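Local coordinates for VAO-type flavoprotein oxidase VAO615 (Myceliophthora thermophila, PDB 6F72), which is probably an FAD-dependent oxidoreductase that, once reduced, reacts rapidly with molecular oxygen, though no substrate has been identified so far, at residues Ile55-Phe69 with Asp113-Val127. Residues are numbered along the deposited sequence; the frame is centred on the assembly and turned at random.
Sequences IATVPQASVCHKSPF and DPSQPCQLGNYPSYV. With NAG (2-acetamido-2-deoxy-beta-D-glucopyranose), chain C; NAG (2-acetamido-2-deoxy-beta-D-glucopyranose), chain D.
Cys118 is the main bump: its side chain fills a hollow formed by Pro59, Ser62, His65 and Phe69. With SG anti to the backbone N (chi1 174°), the sulfur reaches Ser62 CB at 3.7 Å and meets the edge of the Phe69 ring, SG to CE2 3.6 Å, in a sulfur-aromatic contact. Pro68 and Val58 cover the two faces of that ring. The Cys118 backbone is held by a bond from its N to Ser67 O, 2.8 Å.

Next along, Leu120 CD2 presses between Thr57 and Pro59, 3.5 Å from Pro59 CD. Pro59 CG meets the Tyr123 ring obliquely at CD2; the Tyr123 hydroxyl bonds Asp97. Thr57 OG1 donates to Pro124 O at 2.6 Å, from above the carbonyl plane.

At the far end the His65 ring sits against the type I turn Asp113-Gln116. His65 ND1 bonds Pro114 O at 3.3 Å from above the carbonyl plane, and NE2 bonds Val109 O. Cutting this residue back to an alanine would probably leave the Pro114 and Val109 carbonyls without their ring partners and open a gap beside Cys118 and the turn.

Ile55 and Val127 form an antiparallel hydrogen-bonded pair with two backbone bonds. It joins 54-56, the outermost strand within this chain, to strand 126-129 of a mixed four-stranded sheet at the FAD-binding domain. Strand 169-172 flanks 126-129 on its other side, and Trp43 stacks on Tyr126. Disulfides tie Cys118 to Cys108 and Cys64 to Cys77 in helix 74-81.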
loop_
_atom_site.group_PDB
_atom_site.type_symbol
_atom_site.label_atom_id
_atom_site.label_comp_id
_atom_site.label_asym_id
_atom_site.label_seq_id
_atom_site.Cartn_x
_atom_site.Cartn_y
_atom_site.Cartn_z
ATOM N N ILE A 55 18.587 17.148 -2.732
ATOM C CA ILE A 55 18.885 16.911 -1.319
ATOM C C ILE A 55 19.885 15.744 -1.233
ATOM O O ILE A 55 19.695 14.725 -1.883
ATOM C CB ILE A 55 17.600 16.587 -0.497
ATOM C CG1 ILE A 55 16.546 17.693 -0.638
ATOM C CG2 ILE A 55 17.925 16.358 0.983
ATOM C CD1 ILE A 55 15.296 17.481 0.197
ATOM N N ALA A 56 20.965 15.918 -0.474
ATOM C CA ALA A 56 21.828 14.799 -0.060
ATOM C C ALA A 56 21.102 14.098 1.086
ATOM O O ALA A 56 20.705 14.746 2.062
ATOM C CB ALA A 56 23.203 15.288 0.396
ATOM N N THR A 57 20.896 12.790 0.957
ATOM C CA THR A 57 20.171 12.050 1.977
ATOM C C THR A 57 20.916 12.091 3.320
ATOM O O THR A 57 22.114 11.817 3.405
ATOM C CB THR A 57 19.916 10.587 1.560
ATOM O OG1 THR A 57 19.272 10.564 0.284
ATOM C CG2 THR A 57 19.055 9.868 2.586
ATOM N N VAL A 58 20.180 12.505 4.344
ATOM C CA VAL A 58 20.609 12.404 5.716
ATOM C C VAL A 58 19.451 11.700 6.403
ATOM O O VAL A 58 18.386 12.317 6.563
ATOM C CB VAL A 58 20.856 13.785 6.365
ATOM C CG1 VAL A 58 21.303 13.610 7.817
ATOM C CG2 VAL A 58 21.885 14.574 5.573
ATOM N N PRO A 59 19.638 10.409 6.779
ATOM C CA PRO A 59 18.571 9.638 7.430
ATOM C C PRO A 59 18.072 10.327 8.688
ATOM O O PRO A 59 18.846 10.964 9.375
ATOM C CB PRO A 59 19.246 8.297 7.738
ATOM C CG PRO A 59 20.214 8.129 6.623
ATOM C CD PRO A 59 20.749 9.532 6.368
ATOM N N GLN A 60 16.776 10.223 8.951
ATOM C CA GLN A 60 16.137 10.891 10.090
ATOM C C GLN A 60 16.760 10.554 11.471
ATOM O O GLN A 60 16.770 11.396 12.367
ATOM C CB GLN A 60 14.637 10.588 10.077
ATOM C CG GLN A 60 13.780 11.584 10.842
ATOM C CD GLN A 60 12.297 11.277 10.740
ATOM O OE1 GLN A 60 11.874 10.127 10.805
ATOM N NE2 GLN A 60 11.496 12.323 10.582
ATOM N N ALA A 61 17.296 9.344 11.625
ATOM C CA ALA A 61 17.934 8.915 12.886
ATOM C C ALA A 61 19.433 9.246 12.993
ATOM O O ALA A 61 20.123 8.743 13.882
ATOM C CB ALA A 61 17.675 7.431 13.152
ATOM N N SER A 62 19.936 10.115 12.114
ATOM C CA SER A 62 21.315 10.598 12.246
ATOM C C SER A 62 21.528 11.330 13.579
ATOM O O SER A 62 22.641 11.328 14.106
ATOM C CB SER A 62 21.702 11.503 11.089
ATOM O OG SER A 62 21.098 12.755 11.260
ATOM N N VAL A 63 20.457 11.930 14.113
ATOM C CA VAL A 63 20.438 12.487 15.484
ATOM C C VAL A 63 20.778 11.464 16.590
ATOM O O VAL A 63 21.179 11.838 17.701
ATOM C CB VAL A 63 19.101 13.204 15.824
ATOM C CG1 VAL A 63 18.932 14.448 14.975
ATOM C CG2 VAL A 63 17.902 12.275 15.675
ATOM N N CYS A 64 20.620 10.183 16.264
ATOM C CA CYS A 64 20.910 9.066 17.170
ATOM C C CYS A 64 22.349 8.561 17.052
ATOM O O CYS A 64 22.739 7.628 17.755
ATOM C CB CYS A 64 19.924 7.928 16.902
ATOM S SG CYS A 64 18.241 8.338 17.406
ATOM N N HIS A 65 23.132 9.187 16.167
ATOM C CA HIS A 65 24.526 8.796 15.915
ATOM C C HIS A 65 25.466 9.985 15.792
ATOM O O HIS A 65 25.018 11.121 15.709
ATOM C CB HIS A 65 24.632 7.887 14.691
ATOM C CG HIS A 65 23.775 6.672 14.787
ATOM N ND1 HIS A 65 24.157 5.547 15.489
ATOM C CD2 HIS A 65 22.530 6.422 14.316
ATOM C CE1 HIS A 65 23.194 4.646 15.422
ATOM N NE2 HIS A 65 22.200 5.146 14.708
ATOM N N LYS A 66 26.767 9.695 15.767
ATOM C CA LYS A 66 27.815 10.696 15.929
ATOM C C LYS A 66 28.558 11.034 14.636
ATOM O O LYS A 66 29.022 12.172 14.470
ATOM C CB LYS A 66 28.769 10.259 17.046
ATOM C CG LYS A 66 28.140 10.441 18.422
ATOM C CD LYS A 66 28.563 9.401 19.447
ATOM C CE LYS A 66 28.424 9.987 20.852
ATOM N NZ LYS A 66 28.315 8.957 21.929
ATOM N N SER A 67 28.650 10.060 13.732
ATOM C CA SER A 67 29.280 10.227 12.416
ATOM C C SER A 67 28.375 9.622 11.314
ATOM O O SER A 67 27.588 8.726 11.625
ATOM C CB SER A 67 30.673 9.581 12.418
ATOM O OG SER A 67 30.596 8.164 12.448
ATOM N N PRO A 68 28.454 10.092 10.056
ATOM C CA PRO A 68 29.388 11.134 9.638
ATOM C C PRO A 68 28.747 12.532 9.569
ATOM O O PRO A 68 29.369 13.464 9.060
ATOM C CB PRO A 68 29.814 10.648 8.249
ATOM C CG PRO A 68 28.600 9.913 7.719
ATOM C CD PRO A 68 27.714 9.568 8.891
ATOM N N PHE A 69 27.534 12.670 10.101
ATOM C CA PHE A 69 26.768 13.910 9.972
ATOM C C PHE A 69 26.965 14.877 11.143
ATOM O O PHE A 69 26.574 16.047 11.048
ATOM C CB PHE A 69 25.277 13.631 9.711
ATOM C CG PHE A 69 25.019 12.749 8.511
ATOM C CD1 PHE A 69 25.225 13.226 7.207
ATOM C CD2 PHE A 69 24.575 11.438 8.679
ATOM C CE1 PHE A 69 24.993 12.410 6.101
ATOM C CE2 PHE A 69 24.337 10.616 7.572
ATOM C CZ PHE A 69 24.548 11.102 6.283
ATOM N N ASP A 113 23.708 1.320 18.679
ATOM C CA ASP A 113 24.741 2.067 19.352
ATOM C C ASP A 113 24.989 3.416 18.678
ATOM O O ASP A 113 25.135 3.460 17.452
ATOM C CB ASP A 113 26.031 1.266 19.375
ATOM C CG ASP A 113 26.980 1.763 20.428
ATOM O OD1 ASP A 113 27.635 2.800 20.228
ATOM O OD2 ASP A 113 27.049 1.119 21.478
ATOM N N PRO A 114 25.042 4.518 19.476
ATOM C CA PRO A 114 25.333 5.870 18.964
ATOM C C PRO A 114 26.646 5.971 18.183
ATOM O O PRO A 114 26.721 6.719 17.190
ATOM C CB PRO A 114 25.390 6.714 20.236
ATOM C CG PRO A 114 24.422 6.040 21.142
ATOM C CD PRO A 114 24.629 4.568 20.896
ATOM N N SER A 115 27.648 5.201 18.614
ATOM C CA SER A 115 28.958 5.149 17.957
ATOM C C SER A 115 28.934 4.387 16.614
ATOM O O SER A 115 29.904 4.432 15.856
ATOM C CB SER A 115 30.040 4.577 18.904
ATOM O OG SER A 115 29.953 5.106 20.228
ATOM N N GLN A 116 27.837 3.700 16.311
ATOM C CA GLN A 116 27.700 3.037 15.015
ATOM C C GLN A 116 27.410 4.093 13.934
ATOM O O GLN A 116 26.437 4.860 14.062
ATOM C CB GLN A 116 26.629 1.937 15.060
ATOM C CG GLN A 116 26.531 1.093 13.799
ATOM C CD GLN A 116 25.316 0.165 13.778
ATOM O OE1 GLN A 116 24.926 -0.390 14.805
ATOM N NE2 GLN A 116 24.721 -0.016 12.599
ATOM N N PRO A 117 28.256 4.140 12.871
ATOM C CA PRO A 117 28.147 5.209 11.867
ATOM C C PRO A 117 26.787 5.207 11.197
ATOM O O PRO A 117 26.290 4.133 10.825
ATOM C CB PRO A 117 29.237 4.850 10.840
ATOM C CG PRO A 117 30.185 3.964 11.574
ATOM C CD PRO A 117 29.307 3.167 12.500
ATOM N N CYS A 118 26.178 6.393 11.087
ATOM C CA CYS A 118 24.914 6.563 10.370
ATOM C C CYS A 118 25.159 6.429 8.867
ATOM O O CYS A 118 25.617 7.379 8.194
ATOM C CB CYS A 118 24.239 7.908 10.699
ATOM S SG CYS A 118 22.750 8.231 9.707
ATOM N N GLN A 119 24.833 5.243 8.356
ATOM C CA GLN A 119 25.045 4.899 6.961
ATOM C C GLN A 119 23.735 4.916 6.184
ATOM O O GLN A 119 22.646 4.716 6.742
ATOM C CB GLN A 119 25.718 3.525 6.842
ATOM C CG GLN A 119 27.187 3.510 7.263
ATOM C CD GLN A 119 27.644 2.138 7.735
ATOM O OE1 GLN A 119 27.253 1.113 7.178
ATOM N NE2 GLN A 119 28.480 2.114 8.773
ATOM N N LEU A 120 23.865 5.160 4.886
ATOM C CA LEU A 120 22.728 5.251 3.997
ATOM C C LEU A 120 22.138 3.859 3.738
ATOM O O LEU A 120 20.935 3.672 3.874
ATOM C CB LEU A 120 23.110 5.984 2.708
ATOM C CG LEU A 120 23.491 7.473 2.780
ATOM C CD1 LEU A 120 23.713 8.041 1.390
ATOM C CD2 LEU A 120 22.479 8.319 3.539
ATOM N N GLY A 121 22.997 2.886 3.428
ATOM C CA GLY A 121 22.568 1.508 3.170
ATOM C C GLY A 121 21.655 1.450 1.964
ATOM O O GLY A 121 22.063 1.828 0.871
ATOM N N ASN A 122 20.416 1.003 2.181
ATOM C CA ASN A 122 19.399 0.891 1.118
ATOM C C ASN A 122 18.779 2.246 0.715
ATOM O O ASN A 122 18.093 2.349 -0.317
ATOM C CB ASN A 122 18.277 -0.067 1.537
ATOM C CG ASN A 122 18.752 -1.510 1.752
ATOM O OD1 ASN A 122 19.607 -2.041 1.028
ATOM N ND2 ASN A 122 18.159 -2.156 2.742
ATOM N N TYR A 123 19.001 3.275 1.533
ATOM C CA TYR A 123 18.499 4.616 1.265
ATOM C C TYR A 123 19.178 5.173 0.020
ATOM O O TYR A 123 20.346 4.841 -0.225
ATOM C CB TYR A 123 18.761 5.519 2.479
ATOM C CG TYR A 123 17.743 5.377 3.589
ATOM C CD1 TYR A 123 16.895 4.262 3.662
ATOM C CD2 TYR A 123 17.646 6.347 4.585
ATOM C CE1 TYR A 123 15.970 4.131 4.683
ATOM C CE2 TYR A 123 16.722 6.225 5.614
ATOM C CZ TYR A 123 15.886 5.118 5.649
ATOM O OH TYR A 123 14.959 4.996 6.651
ATOM N N PRO A 124 18.452 5.992 -0.783
ATOM C CA PRO A 124 19.056 6.638 -1.961
ATOM C C PRO A 124 20.135 7.644 -1.535
ATOM O O PRO A 124 20.032 8.200 -0.450
ATOM C CB PRO A 124 17.873 7.408 -2.581
ATOM C CG PRO A 124 17.007 7.744 -1.408
ATOM C CD PRO A 124 17.109 6.540 -0.497
ATOM N N SER A 125 21.136 7.878 -2.386
ATOM C CA SER A 125 22.180 8.880 -2.140
ATOM C C SER A 125 21.689 10.332 -2.213
ATOM O O SER A 125 22.099 11.176 -1.409
ATOM C CB SER A 125 23.308 8.699 -3.143
ATOM O OG SER A 125 23.964 7.471 -2.949
ATOM N N TYR A 126 20.847 10.623 -3.208
ATOM C CA TYR A 126 20.299 11.969 -3.444
ATOM C C TYR A 126 18.805 11.901 -3.735
ATOM O O TYR A 126 18.316 10.924 -4.323
ATOM C CB TYR A 126 21.003 12.658 -4.617
ATOM C CG TYR A 126 22.430 13.051 -4.327
ATOM C CD1 TYR A 126 22.734 14.296 -3.754
ATOM C CD2 TYR A 126 23.483 12.178 -4.626
ATOM C CE1 TYR A 126 24.054 14.653 -3.482
ATOM C CE2 TYR A 126 24.796 12.516 -4.353
ATOM C CZ TYR A 126 25.080 13.755 -3.795
ATOM O OH TYR A 126 26.399 14.065 -3.542
ATOM N N VAL A 127 18.100 12.956 -3.331
ATOM C CA VAL A 127 16.638 13.018 -3.394
ATOM C C VAL A 127 16.223 14.260 -4.196
ATOM O O VAL A 127 16.574 15.395 -3.823
ATOM C CB VAL A 127 16.031 13.067 -1.963
ATOM C CG1 VAL A 127 14.523 13.274 -2.000
ATOM C CG2 VAL A 127 16.396 11.823 -1.151
HETATM C C1 NAG C . 20.749 -6.085 5.353
HETATM C C2 NAG C . 20.013 -6.577 4.085
HETATM C C3 NAG C . 20.622 -7.878 3.569
HETATM C C4 NAG C . 22.146 -7.794 3.386
HETATM C C5 NAG C . 22.806 -7.156 4.615
HETATM C C6 NAG C . 24.267 -6.806 4.360
HETATM C C7 NAG C . 17.632 -5.994 3.718
HETATM C C8 NAG C . 16.225 -6.368 4.061
HETATM N N2 NAG C . 18.577 -6.760 4.284
HETATM O O3 NAG C . 19.997 -8.220 2.326
HETATM O O4 NAG C . 22.705 -9.109 3.260
HETATM O O5 NAG C . 22.138 -5.961 5.043
HETATM O O6 NAG C . 24.912 -6.755 5.637
HETATM O O7 NAG C . 17.860 -5.059 2.964
HETATM C C1 NAG D . 10.861 20.799 -0.982
HETATM C C2 NAG D . 11.117 21.364 0.426
HETATM C C3 NAG D . 9.899 22.160 0.904
HETATM C C4 NAG D . 9.516 23.273 -0.085
HETATM C C5 NAG D . 9.279 22.626 -1.455
HETATM C C6 NAG D . 8.929 23.640 -2.547
HETATM C C7 NAG D . 12.665 19.917 1.705
HETATM C C8 NAG D . 12.733 18.850 2.758
HETATM N N2 NAG D . 11.430 20.334 1.409
HETATM O O3 NAG D . 10.136 22.697 2.210
HETATM O O4 NAG D . 8.303 23.906 0.345
HETATM O O5 NAG D . 10.430 21.860 -1.863
HETATM O O6 NAG D . 10.110 24.306 -3.015
HETATM O O7 NAG D . 13.675 20.346 1.165
#